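Local coordinates for Iron(III) ABC transporter, periplasmic iron-compound-binding protein (Vibrio cholerae, PDB 3TEF) that probably binds ferric catecholate siderophores in the periplasm and hands them to an ABC transporter for iron uptake, at residues Val23-Gly28 against Pro62-Leu67; Phe68-Glu73 against Ser90-Glu95; Ile83-Arg88 against Thr102-Ala107. All blocks are in the same frame, centred on the assembly; numbering follows the deposited sequence.

Contact 1: Val23-Gly28 against Pro62-Leu67; sequences VVIGVG and PSAGSL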
loop_
_atom_site.group_PDB
_atom_site.type_symbol
_atom_site.label_atom_id
_atom_site.label_comp_id
_atom_site.label_asym_id
_atom_site.label_seq_id
_atom_site.Cartn_x
_atom_site.Cartn_y
_atom_site.Cartn_z
ATOM N N VAL A 23 10.813 16.224 -1.358
ATOM C CA VAL A 23 11.558 14.983 -1.528
ATOM C C VAL A 23 10.626 13.859 -1.088
ATOM O O VAL A 23 9.960 13.971 -0.053
ATOM C CB VAL A 23 12.826 14.990 -0.647
ATOM C CG1 VAL A 23 13.454 13.595 -0.552
ATOM C CG2 VAL A 23 13.821 15.996 -1.182
ATOM N N VAL A 24 10.564 12.785 -1.869
ATOM C CA VAL A 24 9.644 11.700 -1.559
ATOM C C VAL A 24 10.372 10.360 -1.486
ATOM O O VAL A 24 11.065 9.956 -2.435
ATOM C CB VAL A 24 8.500 11.608 -2.606
ATOM C CG1 VAL A 24 7.504 10.538 -2.196
ATOM C CG2 VAL A 24 7.803 12.956 -2.760
ATOM N N ILE A 25 10.206 9.670 -0.358
ATOM C CA ILE A 25 10.692 8.303 -0.229
ATOM C C ILE A 25 9.480 7.379 -0.074
ATOM O O ILE A 25 8.596 7.645 0.742
ATOM C CB ILE A 25 11.617 8.165 0.980
ATOM C CG1 ILE A 25 12.872 9.018 0.742
ATOM C CG2 ILE A 25 12.003 6.708 1.170
ATOM C CD1 ILE A 25 13.771 9.141 1.961
ATOM N N GLY A 26 9.425 6.311 -0.867
ATOM C CA GLY A 26 8.287 5.401 -0.823
ATOM C C GLY A 26 7.418 5.524 -2.072
ATOM O O GLY A 26 7.124 6.631 -2.528
ATOM N N VAL A 27 6.977 4.388 -2.596
ATOM C CA VAL A 27 6.194 4.368 -3.833
ATOM C C VAL A 27 4.766 4.837 -3.614
ATOM O O VAL A 27 4.167 5.438 -4.501
ATOM C CB VAL A 27 6.205 2.970 -4.467
ATOM C CG1 VAL A 27 5.387 2.957 -5.770
ATOM C CG2 VAL A 27 7.643 2.525 -4.715
ATOM N N GLY A 28 4.210 4.569 -2.428
ATOM C CA GLY A 28 2.844 4.978 -2.163
ATOM C C GLY A 28 2.735 6.488 -2.054
ATOM O O GLY A 28 1.799 7.094 -2.592
ATOM N N PRO A 62 17.117 13.184 -8.758
ATOM C CA PRO A 62 18.205 12.649 -7.933
ATOM C C PRO A 62 17.676 11.642 -6.920
ATOM O O PRO A 62 16.550 11.788 -6.455
ATOM C CB PRO A 62 18.741 13.886 -7.206
ATOM C CG PRO A 62 18.399 15.022 -8.113
ATOM C CD PRO A 62 17.069 14.654 -8.731
ATOM N N SER A 63 18.483 10.639 -6.598
ATOM C CA SER A 63 18.072 9.582 -5.690
ATOM C C SER A 63 18.085 10.070 -4.255
ATOM O O SER A 63 19.094 10.582 -3.778
ATOM C CB SER A 63 19.009 8.385 -5.785
ATOM O OG SER A 63 18.638 7.414 -4.821
ATOM N N ALA A 64 16.964 9.888 -3.575
ATOM C CA ALA A 64 16.877 10.206 -2.156
ATOM C C ALA A 64 17.121 8.959 -1.311
ATOM O O ALA A 64 16.916 8.974 -0.084
ATOM C CB ALA A 64 15.525 10.809 -1.846
ATOM N N GLY A 65 17.560 7.885 -1.965
ATOM C CA GLY A 65 17.854 6.632 -1.295
ATOM C C GLY A 65 16.951 5.502 -1.743
ATOM O O GLY A 65 16.357 5.577 -2.817
ATOM N N SER A 66 16.870 4.450 -0.935
ATOM C CA SER A 66 16.016 3.309 -1.236
ATOM C C SER A 66 14.696 3.476 -0.505
ATOM O O SER A 66 14.476 4.501 0.121
ATOM C CB SER A 66 16.682 2.007 -0.802
ATOM O OG SER A 66 16.737 1.912 0.617
ATOM N N LEU A 67 13.816 2.479 -0.602
ATOM C CA LEU A 67 12.550 2.526 0.122
ATOM C C LEU A 67 12.777 2.527 1.621
ATOM O O LEU A 67 11.952 3.039 2.369
ATOM C CB LEU A 67 11.655 1.340 -0.238
ATOM C CG LEU A 67 11.236 1.174 -1.703
ATOM C CD1 LEU A 67 10.216 0.036 -1.806
ATOM C CD2 LEU A 67 10.665 2.460 -2.289
#

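Contact 2: Phe68-Glu73 against Ser90-Glu95; sequences FEPDFE and SKSYDE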
loop_
_atom_site.group_PDB
_atom_site.type_symbol
_atom_site.label_atom_id
_atom_site.label_comp_id
_atom_site.label_asym_id
_atom_site.label_seq_id
_atom_site.Cartn_x
_atom_site.Cartn_y
_atom_site.Cartn_z
ATOM N N PHE A 68 13.889 1.935 2.051
ATOM C CA PHE A 68 14.153 1.762 3.485
ATOM C C PHE A 68 15.184 2.745 4.044
ATOM O O PHE A 68 15.083 3.175 5.207
ATOM C CB PHE A 68 14.651 0.336 3.754
ATOM C CG PHE A 68 13.634 -0.729 3.458
ATOM C CD1 PHE A 68 12.732 -1.122 4.428
ATOM C CD2 PHE A 68 13.582 -1.326 2.212
ATOM C CE1 PHE A 68 11.791 -2.096 4.160
ATOM C CE2 PHE A 68 12.634 -2.300 1.933
ATOM C CZ PHE A 68 11.751 -2.692 2.906
ATOM N N GLU A 69 16.181 3.071 3.225
ATOM C CA GLU A 69 17.366 3.805 3.666
ATOM C C GLU A 69 17.553 5.116 2.914
ATOM O O GLU A 69 18.022 5.124 1.769
ATOM C CB GLU A 69 18.617 2.950 3.457
ATOM C CG GLU A 69 18.611 1.633 4.204
ATOM C CD GLU A 69 19.227 1.749 5.584
ATOM O OE1 GLU A 69 18.852 2.684 6.333
ATOM O OE2 GLU A 69 20.111 0.917 5.911
ATOM N N PRO A 70 17.210 6.234 3.555
ATOM C CA PRO A 70 17.373 7.545 2.927
ATOM C C PRO A 70 18.845 7.874 2.706
ATOM O O PRO A 70 19.702 7.469 3.503
ATOM C CB PRO A 70 16.765 8.510 3.965
ATOM C CG PRO A 70 15.856 7.651 4.795
ATOM C CD PRO A 70 16.593 6.344 4.890
ATOM N N ASP A 71 19.126 8.590 1.625
ATOM C CA ASP A 71 20.444 9.154 1.375
ATOM C C ASP A 71 20.443 10.552 1.983
ATOM O O ASP A 71 20.090 11.529 1.329
ATOM C CB ASP A 71 20.721 9.219 -0.127
ATOM C CG ASP A 71 22.104 9.769 -0.443
ATOM O OD1 ASP A 71 22.734 10.381 0.454
ATOM O OD2 ASP A 71 22.554 9.594 -1.593
ATOM N N PHE A 72 20.815 10.639 3.256
ATOM C CA PHE A 72 20.708 11.896 3.985
ATOM C C PHE A 72 21.535 13.001 3.338
ATOM O O PHE A 72 21.103 14.146 3.261
ATOM C CB PHE A 72 21.114 11.717 5.456
ATOM C CG PHE A 72 20.257 10.730 6.210
ATOM C CD1 PHE A 72 18.989 11.076 6.633
ATOM C CD2 PHE A 72 20.729 9.458 6.496
ATOM C CE1 PHE A 72 18.206 10.168 7.322
ATOM C CE2 PHE A 72 19.946 8.544 7.177
ATOM C CZ PHE A 72 18.685 8.906 7.591
ATOM N N GLU A 73 22.725 12.653 2.866
ATOM C CA GLU A 73 23.588 13.659 2.265
ATOM C C GLU A 73 22.937 14.293 1.037
ATOM O O GLU A 73 22.900 15.515 0.904
ATOM C CB GLU A 73 24.966 13.068 1.937
ATOM C CG GLU A 73 25.678 12.478 3.163
ATOM C CD GLU A 73 27.019 11.832 2.827
ATOM O OE1 GLU A 73 27.395 11.799 1.632
ATOM O OE2 GLU A 73 27.698 11.354 3.763
ATOM N N SER A 90 10.453 4.694 7.966
ATOM C CA SER A 90 10.042 5.439 9.154
ATOM C C SER A 90 11.038 5.378 10.303
ATOM O O SER A 90 11.036 6.260 11.155
ATOM C CB SER A 90 8.623 5.039 9.596
ATOM O OG SER A 90 8.551 3.668 9.933
ATOM N N LYS A 91 11.906 4.368 10.337
ATOM C CA LYS A 91 12.908 4.326 11.403
ATOM C C LYS A 91 13.878 5.491 11.266
ATOM O O LYS A 91 14.605 5.820 12.209
ATOM C CB LYS A 91 13.668 2.997 11.430
ATOM C CG LYS A 91 12.796 1.775 11.696
ATOM C CD LYS A 91 13.641 0.513 11.918
ATOM C CE LYS A 91 14.713 0.324 10.840
ATOM N NZ LYS A 91 14.162 0.084 9.453
ATOM N N SER A 92 13.888 6.119 10.086
ATOM C CA SER A 92 14.814 7.214 9.828
ATOM C C SER A 92 14.167 8.564 10.005
ATOM O O SER A 92 14.775 9.588 9.719
ATOM C CB SER A 92 15.400 7.120 8.413
ATOM O OG SER A 92 16.305 6.037 8.308
ATOM N N TYR A 93 12.920 8.567 10.457
ATOM C CA TYR A 93 12.183 9.812 10.623
ATOM C C TYR A 93 12.893 10.860 11.476
ATOM O O TYR A 93 12.885 12.045 11.141
ATOM C CB TYR A 93 10.811 9.535 11.222
ATOM C CG TYR A 93 9.974 10.779 11.381
ATOM C CD1 TYR A 93 9.202 11.256 10.337
ATOM C CD2 TYR A 93 9.949 11.470 12.591
ATOM C CE1 TYR A 93 8.418 12.390 10.478
ATOM C CE2 TYR A 93 9.172 12.614 12.742
ATOM C CZ TYR A 93 8.412 13.062 11.690
ATOM O OH TYR A 93 7.637 14.188 11.811
ATOM N N ASP A 94 13.475 10.437 12.596
ATOM C CA ASP A 94 14.063 11.404 13.513
ATOM C C ASP A 94 15.189 12.155 12.822
ATOM O O ASP A 94 15.304 13.376 12.968
ATOM C CB ASP A 94 14.549 10.743 14.808
ATOM C CG ASP A 94 15.506 9.590 14.555
ATOM O OD1 ASP A 94 15.475 8.990 13.448
ATOM O OD2 ASP A 94 16.296 9.277 15.461
ATOM N N GLU A 95 15.992 11.421 12.052
ATOM C CA GLU A 95 17.100 12.015 11.314
ATOM C C GLU A 95 16.613 12.932 10.194
ATOM O O GLU A 95 17.146 14.029 10.000
ATOM C CB GLU A 95 18.033 10.929 10.767
ATOM C CG GLU A 95 18.817 10.217 11.848
ATOM C CD GLU A 95 19.893 11.105 12.431
ATOM O OE1 GLU A 95 20.384 11.987 11.692
ATOM O OE2 GLU A 95 20.243 10.934 13.622
HETATM O O HOH W 1 15.323 3.587 7.774
#

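Contact 3: Ile83-Arg88 against Thr102-Ala107; sequences IVIGPR and TIVFAA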
loop_
_atom_site.group_PDB
_atom_site.type_symbol
_atom_site.label_atom_id
_atom_site.label_comp_id
_atom_site.label_asym_id
_atom_site.label_seq_id
_atom_site.Cartn_x
_atom_site.Cartn_y
_atom_site.Cartn_z
ATOM N N ILE A 83 9.798 16.731 3.304
ATOM C CA ILE A 83 10.131 15.350 2.996
ATOM C C ILE A 83 8.909 14.480 3.332
ATOM O O ILE A 83 8.392 14.519 4.442
ATOM C CB ILE A 83 11.312 14.864 3.826
ATOM C CG1 ILE A 83 12.532 15.747 3.568
ATOM C CG2 ILE A 83 11.618 13.403 3.534
ATOM C CD1 ILE A 83 13.603 15.635 4.647
ATOM N N VAL A 84 8.427 13.719 2.358
ATOM C CA VAL A 84 7.344 12.763 2.614
ATOM C C VAL A 84 7.872 11.340 2.505
ATOM O O VAL A 84 8.459 10.973 1.483
ATOM C CB VAL A 84 6.200 12.920 1.610
ATOM C CG1 VAL A 84 5.098 11.911 1.920
ATOM C CG2 VAL A 84 5.675 14.344 1.629
ATOM N N ILE A 85 7.676 10.535 3.545
ATOM C CA ILE A 85 8.176 9.161 3.520
ATOM C C ILE A 85 7.065 8.138 3.754
ATOM O O ILE A 85 6.066 8.430 4.401
ATOM C CB ILE A 85 9.341 8.935 4.526
ATOM C CG1 ILE A 85 8.827 8.937 5.970
ATOM C CG2 ILE A 85 10.412 10.004 4.356
ATOM C CD1 ILE A 85 9.909 8.760 6.982
ATOM N N GLY A 86 7.254 6.936 3.224
ATOM C CA GLY A 86 6.354 5.828 3.501
ATOM C C GLY A 86 6.765 5.102 4.773
ATOM O O GLY A 86 7.745 5.467 5.419
ATOM N N PRO A 87 6.022 4.056 5.138
ATOM C CA PRO A 87 6.315 3.404 6.417
ATOM C C PRO A 87 7.658 2.665 6.417
ATOM O O PRO A 87 8.248 2.486 7.476
ATOM C CB PRO A 87 5.148 2.419 6.589
ATOM C CG PRO A 87 4.575 2.256 5.215
ATOM C CD PRO A 87 4.771 3.569 4.533
ATOM N N ARG A 88 8.137 2.248 5.250
ATOM C CA ARG A 88 9.384 1.492 5.182
ATOM C C ARG A 88 10.592 2.284 5.689
ATOM O O ARG A 88 11.537 1.710 6.248
ATOM C CB ARG A 88 9.636 1.003 3.751
ATOM C CG ARG A 88 8.781 -0.192 3.396
ATOM C CD ARG A 88 8.970 -0.576 1.941
ATOM N NE ARG A 88 8.222 -1.780 1.604
ATOM C CZ ARG A 88 6.954 -1.798 1.198
ATOM N NH1 ARG A 88 6.263 -0.674 1.091
ATOM N NH2 ARG A 88 6.377 -2.956 0.909
ATOM N N THR A 102 9.086 16.761 7.939
ATOM C CA THR A 102 8.916 15.429 7.371
ATOM C C THR A 102 7.554 14.876 7.788
ATOM O O THR A 102 7.114 15.056 8.928
ATOM C CB THR A 102 10.050 14.490 7.855
ATOM O OG1 THR A 102 11.315 15.013 7.421
ATOM C CG2 THR A 102 9.868 13.086 7.311
ATOM N N ILE A 103 6.868 14.232 6.856
ATOM C CA ILE A 103 5.579 13.627 7.154
ATOM C C ILE A 103 5.612 12.187 6.720
ATOM O O ILE A 103 6.161 11.864 5.653
ATOM C CB ILE A 103 4.451 14.343 6.399
ATOM C CG1 ILE A 103 4.242 15.747 6.964
ATOM C CG2 ILE A 103 3.144 13.536 6.440
ATOM C CD1 ILE A 103 3.349 16.615 6.072
ATOM N N VAL A 104 5.017 11.318 7.530
ATOM C CA VAL A 104 4.870 9.919 7.151
ATOM C C VAL A 104 3.524 9.697 6.471
ATOM O O VAL A 104 2.493 10.189 6.924
ATOM C CB VAL A 104 5.033 8.962 8.345
ATOM C CG1 VAL A 104 4.696 7.531 7.923
ATOM C CG2 VAL A 104 6.441 9.041 8.887
ATOM N N PHE A 105 3.555 8.977 5.355
ATOM C CA PHE A 105 2.373 8.726 4.533
ATOM C C PHE A 105 2.148 7.225 4.566
ATOM O O PHE A 105 2.930 6.454 3.993
ATOM C CB PHE A 105 2.643 9.229 3.091
ATOM C CG PHE A 105 1.469 9.091 2.145
ATOM C CD1 PHE A 105 0.531 10.113 2.021
ATOM C CD2 PHE A 105 1.332 7.956 1.345
ATOM C CE1 PHE A 105 -0.542 10.004 1.151
ATOM C CE2 PHE A 105 0.244 7.836 0.471
ATOM C CZ PHE A 105 -0.688 8.866 0.378
ATOM N N ALA A 106 1.110 6.790 5.277
ATOM C CA ALA A 106 0.974 5.366 5.535
ATOM C C ALA A 106 -0.421 4.989 5.993
ATOM O O ALA A 106 -1.144 5.814 6.561
ATOM C CB ALA A 106 2.013 4.929 6.610
ATOM N N ALA A 107 -0.776 3.728 5.765
ATOM C CA ALA A 107 -2.035 3.161 6.250
ATOM C C ALA A 107 -1.871 2.669 7.685
ATOM O O ALA A 107 -0.766 2.340 8.098
ATOM C CB ALA A 107 -2.439 2.013 5.386
#

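Contact 1: Val23-Gly28 against Pro62-Leu67
Ile25 reaches from the end of a strand into a loop, Pro62-Leu67, that lies along one side of the parallel sheet. The sheet belongs to the N-terminal lobe of this periplasmic binding protein. Strand 22-25 is one of its inner strands and leads through Gly26 into helix 27-35. The touching parts of the two segments run in nearly the same direction, 26° apart, but no hydrogen bond joins them.

The side chain of Ile25 carries much of the packing. Its CB points toward the loop and forks there. CG2 lies anti to the backbone N and sits 3.5 Å from Ser66 O; Leu67 O is a little farther from the same methyl. CG1 takes the other branch (chi1 -65°) and lies 4.1 Å from Ala64 CB. CD1, at the tip, comes to 3.8 Å from Ala64 O. One isoleucine thus touches three carbonyl oxygens and a methyl group. Pro70 and, from helix 72-77, Ile75 also touch Ile25.

Earlier on the strand, Val23 CG1 meets Ala64 CB at 3.7 Å. The alanine methyl therefore packs against both Val23 and Ile25, which point to the same side of the strand. Val24, between them, points the other way, to helix 27-35.

The loop holds its own shape in part. Ser63 OG accepts from Gly65 N at 3.1 Å, an ST turn. Ser66 OG is hydrogen-bonded to the backbone N of Phe68 and Glu69.

Gly26 is the N-cap residue of helix 27-35. It has a positive phi of 109° where the strand passes into the helix. Leu67 CD2 packs here, 4.1 Å from Gly26 CA and 3.9 Å from Val27 CG2.

Contact 2: Phe68-Glu73 against Ser90-Glu95
Pro70 and Phe72 meet Ser92 and Glu95 where two helices begin near the protein surface. Phe72 opens helix 72-77. Ser92 closes a 3-10 turn that leads into helix 93-99, the connecting helix of a beta-alpha-beta unit in the N-terminal lobe. No direct hydrogen bond crosses between the segments.

Van der Waals packing comes first. The Pro70 ring sets its CG and CD against the Ser92 side chain. CG lies 3.7 Å from Ser92 CB, and CD lies 3.4 Å from Ser92 OG. Phe72 follows two residues later, and the outer end of its ring does the touching. CE1 meets Glu95 CB at 3.5 Å. CZ meets both that same CB and Ser92 OG. The serine oxygen is at the ring edge, near its plane, while the glutamate CB approaches obliquely. Within its own segment, Pro70 CB lies over one face of the phenyl ring, offset toward the rim. Leu96 of helix 93-99 also touches both Pro70 and Phe72.

The charged groups come next. The Glu95 chain bends at chi2 (-72°), and its carboxylate plane stands 78° from the Phe72 ring. The ring meets Glu95 at CB, while the carboxylate has a partner of its own. Glu95 OE1 forms a salt bridge with Lys98, farther along the same helix. Asp71 is the N-cap residue of helix 72-77 and accepts from Thr74 N through OD1.

The polar link across the segments runs through water. Ser92 OG stands anti to its own carbonyl carbon (chi1 -71°), which turns it to the Phe68-Pro70 side. One water lies 2.7 Å from Ser92 OG and donates to Phe68 O at 2.6 Å.

Contact 3: Ile83-Arg88 against Thr102-Ala107
Ile83 O accepts from Ile103 N at 2.9 Å, the first of three backbone hydrogen bonds between these parallel strands. Ile103 O then accepts from Ile85 N, also at 2.9 Å. Ile85 O takes Phe105 N at 2.7 Å, so Ile103 and Ile85 each use both N and O. CA-H...O contacts support the pairing, among them Thr102 CA to Ile83 O at 3.1 Å.

Side chains pair along the strands. Ile85 CG1 meets Val104 CG2 at 3.8 Å. Chi1 of 72° puts that CG1 between the backbone N and the carbonyl carbon. Val84 points to the other face, where CG1 reaches Phe105 CB, again at 3.8 Å. Past the strand ends, Pro87 CD packs 3.7 Å from Ala106 CB.

Strands 82-85 and 102-104 are joined by helix 93-99 in a beta-alpha-beta crossover. Strand 102-104 is an outermost strand of the four-stranded parallel sheet, and strand 82-85 is also hydrogen-bonded to strand 22-25.

Farther out, helices 27-35 and 113-128 pack on Phe105, while His8 touches Ile103 and Val104. Thr102 OG1 hydrogen-bonds to Ala100 O.

How the contacts relate
The three contacts lie in the same lobe, with centres 10 to 11 Å apart. Contact 1 closes before the others open, whereas the segments of contacts 2 and 3 alternate along the chain. Contacts 1 and 3 share the parallel sheet: strands 22-25 and 82-85 are neighbours, joined by bonds such as Ile25 N to Val84 O, 2.9 Å. Contact 2 lies beside it, tied to contact 1 by Asp71 N to Ala64 O, 2.8 Å, and to contact 3 by Tyr93 OH to Thr102 O, 3.1 Å. This N-terminal lobe is one of the two between which a siderophore probably binds, as in relatives of this family.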